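Long-range contact in 2-oxoglutarate carboxylase small subunit (Hydrogenobacter thermophilus, PDB 7KCT), which is the biotin carboxylase-like subunit of its enzyme, an ATP-grasp protein that binds ADP, magnesium and bicarbonate: residues 345-350 against 393-398. Residues are numbered along the deposited sequence; the frame is centred on the assembly and turned at random.
With ADP (adenosine-5'-diphosphate), chain D.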
ATOM      1  N   CYS A 345      -0.561   5.295  12.097  1.00 25.29           N
ATOM      2  CA  CYS A 345      -1.281   6.381  12.728  1.00 29.83           C
ATOM      3  C   CYS A 345      -2.770   6.106  12.619  1.00 29.80           C
ATOM      4  O   CYS A 345      -3.255   5.737  11.547  1.00 31.25           O
ATOM      5  CB  CYS A 345      -0.921   7.726  12.118  1.00 28.19           C
ATOM      6  SG  CYS A 345       0.792   8.237  12.324  1.00 36.32           S
ATOM      7  N   ARG A 346      -3.477   6.258  13.733  1.00 26.88           N
ATOM      8  CA  ARG A 346      -4.925   6.115  13.753  1.00 28.62           C
ATOM      9  C   ARG A 346      -5.528   7.431  13.333  1.00 30.34           C
ATOM     10  O   ARG A 346      -5.255   8.467  13.958  1.00 30.74           O
ATOM     11  CB  ARG A 346      -5.427   5.723  15.134  1.00 31.52           C
ATOM     12  CG  ARG A 346      -4.724   4.494  15.638  1.00 35.49           C
ATOM     13  CD  ARG A 346      -5.565   3.826  16.666  1.00 37.80           C
ATOM     14  NE  ARG A 346      -4.879   2.698  17.282  1.00 38.88           N
ATOM     15  CZ  ARG A 346      -5.463   1.929  18.178  1.00 37.75           C
ATOM     16  NH1 ARG A 346      -6.726   2.198  18.505  1.00 41.74           N
ATOM     17  NH2 ARG A 346      -4.791   0.940  18.766  1.00 36.17           N
ATOM     18  N   ILE A 347      -6.324   7.390  12.271  1.00 24.54           N
ATOM     19  CA  ILE A 347      -7.057   8.550  11.779  1.00 26.52           C
ATOM     20  C   ILE A 347      -8.442   8.449  12.392  1.00 28.43           C
ATOM     21  O   ILE A 347      -9.274   7.671  11.914  1.00 24.69           O
ATOM     22  CB  ILE A 347      -7.164   8.584  10.253  1.00 30.00           C
ATOM     23  CG1 ILE A 347      -5.845   8.224   9.599  1.00 31.19           C
ATOM     24  CG2 ILE A 347      -7.685   9.910   9.814  1.00 32.35           C
ATOM     25  CD1 ILE A 347      -4.815   9.111   9.889  1.00 32.28           C
ATOM     26  N   ASN A 348      -8.693   9.224  13.447  1.00 26.61           N
ATOM     27  CA  ASN A 348      -9.956   9.181  14.158  1.00 24.54           C
ATOM     28  C   ASN A 348     -10.763  10.426  13.849  1.00 23.81           C
ATOM     29  O   ASN A 348     -10.213  11.510  13.603  1.00 29.37           O
ATOM     30  CB  ASN A 348      -9.760   9.090  15.687  1.00 35.14           C
ATOM     31  CG  ASN A 348      -8.972   7.879  16.116  1.00 36.83           C
ATOM     32  OD1 ASN A 348      -9.148   6.782  15.598  1.00 36.40           O
ATOM     33  ND2 ASN A 348      -8.090   8.072  17.096  1.00 39.67           N
ATOM     34  N   ALA A 349     -12.076  10.271  13.860  1.00 27.18           N
ATOM     35  CA  ALA A 349     -12.996  11.400  13.743  1.00 29.20           C
ATOM     36  C   ALA A 349     -13.128  11.979  15.151  1.00 32.98           C
ATOM     37  O   ALA A 349     -13.987  11.569  15.928  1.00 28.58           O
ATOM     38  CB  ALA A 349     -14.352  10.961  13.195  1.00 28.08           C
ATOM     39  N   GLU A 350     -12.170  12.836  15.532  1.00 35.08           N
ATOM     40  CA  GLU A 350     -12.237  13.498  16.830  1.00 34.93           C
ATOM     41  C   GLU A 350     -11.463  14.808  16.756  1.00 34.85           C
ATOM     42  O   GLU A 350     -10.616  14.996  15.882  1.00 31.57           O
ATOM     43  CB  GLU A 350     -11.728  12.587  17.969  1.00 36.01           C
ATOM     44  CG  GLU A 350     -10.379  12.015  17.851  1.00 37.32           C
ATOM     45  CD  GLU A 350     -10.180  10.753  18.756  1.00 46.98           C
ATOM     46  OE1 GLU A 350     -11.149  10.012  19.095  1.00 42.51           O
ATOM     47  OE2 GLU A 350      -9.015  10.502  19.119  1.00 47.97           O
ATOM     48  N   LEU A 393     -12.669   5.500  14.833  1.00 33.51           N
ATOM     49  CA  LEU A 393     -11.647   5.165  13.852  1.00 33.46           C
ATOM     50  C   LEU A 393     -12.224   5.249  12.448  1.00 27.12           C
ATOM     51  O   LEU A 393     -13.287   4.695  12.170  1.00 42.23           O
ATOM     52  CB  LEU A 393     -11.095   3.767  14.148  1.00 34.64           C
ATOM     53  CG  LEU A 393      -9.844   3.358  13.356  1.00 33.23           C
ATOM     54  CD1 LEU A 393      -8.708   4.360  13.534  1.00 29.84           C
ATOM     55  CD2 LEU A 393      -9.424   1.948  13.784  1.00 38.28           C
ATOM     56  N   ILE A 394     -11.577   6.039  11.600  1.00 25.95           N
ATOM     57  CA  ILE A 394     -11.904   6.156  10.175  1.00 29.01           C
ATOM     58  C   ILE A 394     -10.965   5.306   9.326  1.00 33.31           C
ATOM     59  O   ILE A 394     -11.375   4.692   8.343  1.00 34.28           O
ATOM     60  CB  ILE A 394     -11.804   7.625   9.700  1.00 29.42           C
ATOM     61  CG1 ILE A 394     -12.849   8.561  10.244  1.00 35.31           C
ATOM     62  CG2 ILE A 394     -11.797   7.702   8.133  1.00 40.56           C
ATOM     63  CD1 ILE A 394     -12.479   9.990   9.952  1.00 36.48           C
ATOM     64  N   ALA A 395      -9.669   5.375   9.618  1.00 28.09           N
ATOM     65  CA  ALA A 395      -8.676   4.770   8.752  1.00 26.40           C
ATOM     66  C   ALA A 395      -7.430   4.562   9.590  1.00 27.21           C
ATOM     67  O   ALA A 395      -7.244   5.217  10.620  1.00 26.63           O
ATOM     68  CB  ALA A 395      -8.372   5.648   7.543  1.00 24.20           C
ATOM     69  N   LYS A 396      -6.642   3.586   9.196  1.00 24.79           N
ATOM     70  CA  LYS A 396      -5.287   3.398   9.715  1.00 26.78           C
ATOM     71  C   LYS A 396      -4.357   3.643   8.550  1.00 25.65           C
ATOM     72  O   LYS A 396      -4.520   3.036   7.477  1.00 26.94           O
ATOM     73  CB  LYS A 396      -5.063   2.001  10.289  1.00 28.12           C
ATOM     74  CG  LYS A 396      -6.153   1.591  11.260  1.00 34.20           C
ATOM     75  CD  LYS A 396      -5.852   0.294  12.022  1.00 36.86           C
ATOM     76  CE  LYS A 396      -5.812  -0.930  11.116  1.00 32.25           C
ATOM     77  NZ  LYS A 396      -6.232  -2.144  11.862  1.00 36.84           N
ATOM     78  N   LEU A 397      -3.449   4.579   8.709  1.00 25.96           N
ATOM     79  CA  LEU A 397      -2.419   4.824   7.718  1.00 23.79           C
ATOM     80  C   LEU A 397      -1.140   4.143   8.187  1.00 24.06           C
ATOM     81  O   LEU A 397      -0.674   4.418   9.291  1.00 24.05           O
ATOM     82  CB  LEU A 397      -2.203   6.317   7.536  1.00 24.36           C
ATOM     83  CG  LEU A 397      -1.220   6.784   6.494  1.00 32.49           C
ATOM     84  CD1 LEU A 397      -1.648   6.198   5.198  1.00 29.64           C
ATOM     85  CD2 LEU A 397      -1.269   8.331   6.542  1.00 30.70           C
ATOM     86  N   ILE A 398      -0.577   3.261   7.365  1.00 24.02           N
ATOM     87  CA  ILE A 398       0.606   2.483   7.740  1.00 23.16           C
ATOM     88  C   ILE A 398       1.692   2.724   6.729  1.00 25.78           C
ATOM     89  O   ILE A 398       1.422   2.695   5.523  1.00 27.20           O
ATOM     90  CB  ILE A 398       0.300   0.980   7.818  1.00 24.79           C
ATOM     91  CG1 ILE A 398      -0.823   0.748   8.806  1.00 27.00           C
ATOM     92  CG2 ILE A 398       1.581   0.183   8.198  1.00 26.77           C
ATOM     93  CD1 ILE A 398      -2.054   0.170   8.175  1.00 24.03           C
TER
HETATM   94  PB  ADP D 502      -5.961  -2.397  20.637  1.00 42.56           P
HETATM   95  O1B ADP D 502      -6.416  -3.379  19.573  1.00 35.08           O
HETATM   96  O2B ADP D 502      -4.520  -1.951  20.740  1.00 41.42           O
HETATM   97  O3B ADP D 502      -6.661  -2.513  21.954  1.00 49.52           O
HETATM   98  PA  ADP D 502      -7.854  -0.205  21.055  1.00 49.22           P
HETATM   99  O1A ADP D 502      -8.645   0.940  20.521  1.00 47.01           O
HETATM  100  O2A ADP D 502      -7.629  -0.448  22.537  1.00 47.96           O
HETATM  101  O3A ADP D 502      -6.629  -0.727  20.193  1.00 46.16           O
HETATM  102  O5' ADP D 502      -9.244  -1.586  20.827  1.00 49.08           O
HETATM  103  C5' ADP D 502     -10.213  -1.218  19.757  1.00 43.92           C
HETATM  104  C4' ADP D 502     -11.611  -1.428  20.121  1.00 45.69           C
HETATM  105  O4' ADP D 502     -11.847  -2.430  21.086  1.00 43.01           O
HETATM  106  C3' ADP D 502     -12.019   0.031  20.736  1.00 51.45           C
HETATM  107  O3' ADP D 502     -13.260   0.308  20.361  1.00 52.12           O
HETATM  108  C2' ADP D 502     -11.848  -0.366  22.255  1.00 55.86           C
HETATM  109  O2' ADP D 502     -12.710   0.297  23.056  1.00 53.10           O
HETATM  110  C1' ADP D 502     -12.430  -1.806  22.134  1.00 42.86           C
HETATM  111  N9  ADP D 502     -11.966  -2.767  23.218  1.00 48.18           N
HETATM  112  C8  ADP D 502     -10.649  -3.063  23.648  1.00 50.27           C
HETATM  113  N7  ADP D 502     -10.608  -3.965  24.664  1.00 47.75           N
HETATM  114  C5  ADP D 502     -11.930  -4.296  24.869  1.00 49.88           C
HETATM  115  C6  ADP D 502     -12.523  -5.180  25.791  1.00 51.48           C
HETATM  116  N6  ADP D 502     -11.746  -5.901  26.675  1.00 55.68           N
HETATM  117  N1  ADP D 502     -13.887  -5.339  25.814  1.00 45.18           N
HETATM  118  C2  ADP D 502     -14.583  -4.555  24.908  1.00 41.46           C
HETATM  119  N3  ADP D 502     -14.156  -3.668  23.973  1.00 44.39           N
HETATM  120  C4  ADP D 502     -12.793  -3.570  23.983  1.00 45.20           C
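A classic beta bulge in the antiparallel sheet of the biotin carboxylase C-terminal domain joins I347 of strand 345-348 to both I394 and A395 of strand 393-398. I347 O accepts two hydrogen bonds, a shorter one from I394 N (2.8 Å) nearly along its C=O axis and a longer one from A395 N (3.3 Å) in the carbonyl plane, on a lone pair. I347 N returns a bond to A395 O. Beyond the bulge the regular pattern resumes: C345 and L397 form a hydrogen-bonded pair, with C345 N to L397 O at 2.9 Å.

C345, I347, A395 and L397 share one face, where helices 404-417 and 427-435 pack. Here I347 CG1, anti to its own carbonyl carbon (chi1 -43°), lies 4.2 Å from A395 CB. Farther along, the methyl I394 CD1 meets CB of A349, the residue at the centre of an inverse gamma turn.

The other face carries R346, N348, L393 and K396. K396 reaches E21 in a salt bridge, while L393 CD1 lies 3.9 Å from R346 CB, and the L393 side chain runs obliquely across that of N348, CD1 touching OD1. With its chain extended from CG to NE, R346 reaches the ADP phosphates; E248 and E304 also form salt bridges with its guanidinium, probably steadying it. R346 NH1 binds ADP O1A at 3.1 Å, and R346 NH2 binds the bridging oxygen ADP O3A at 2.9 Å.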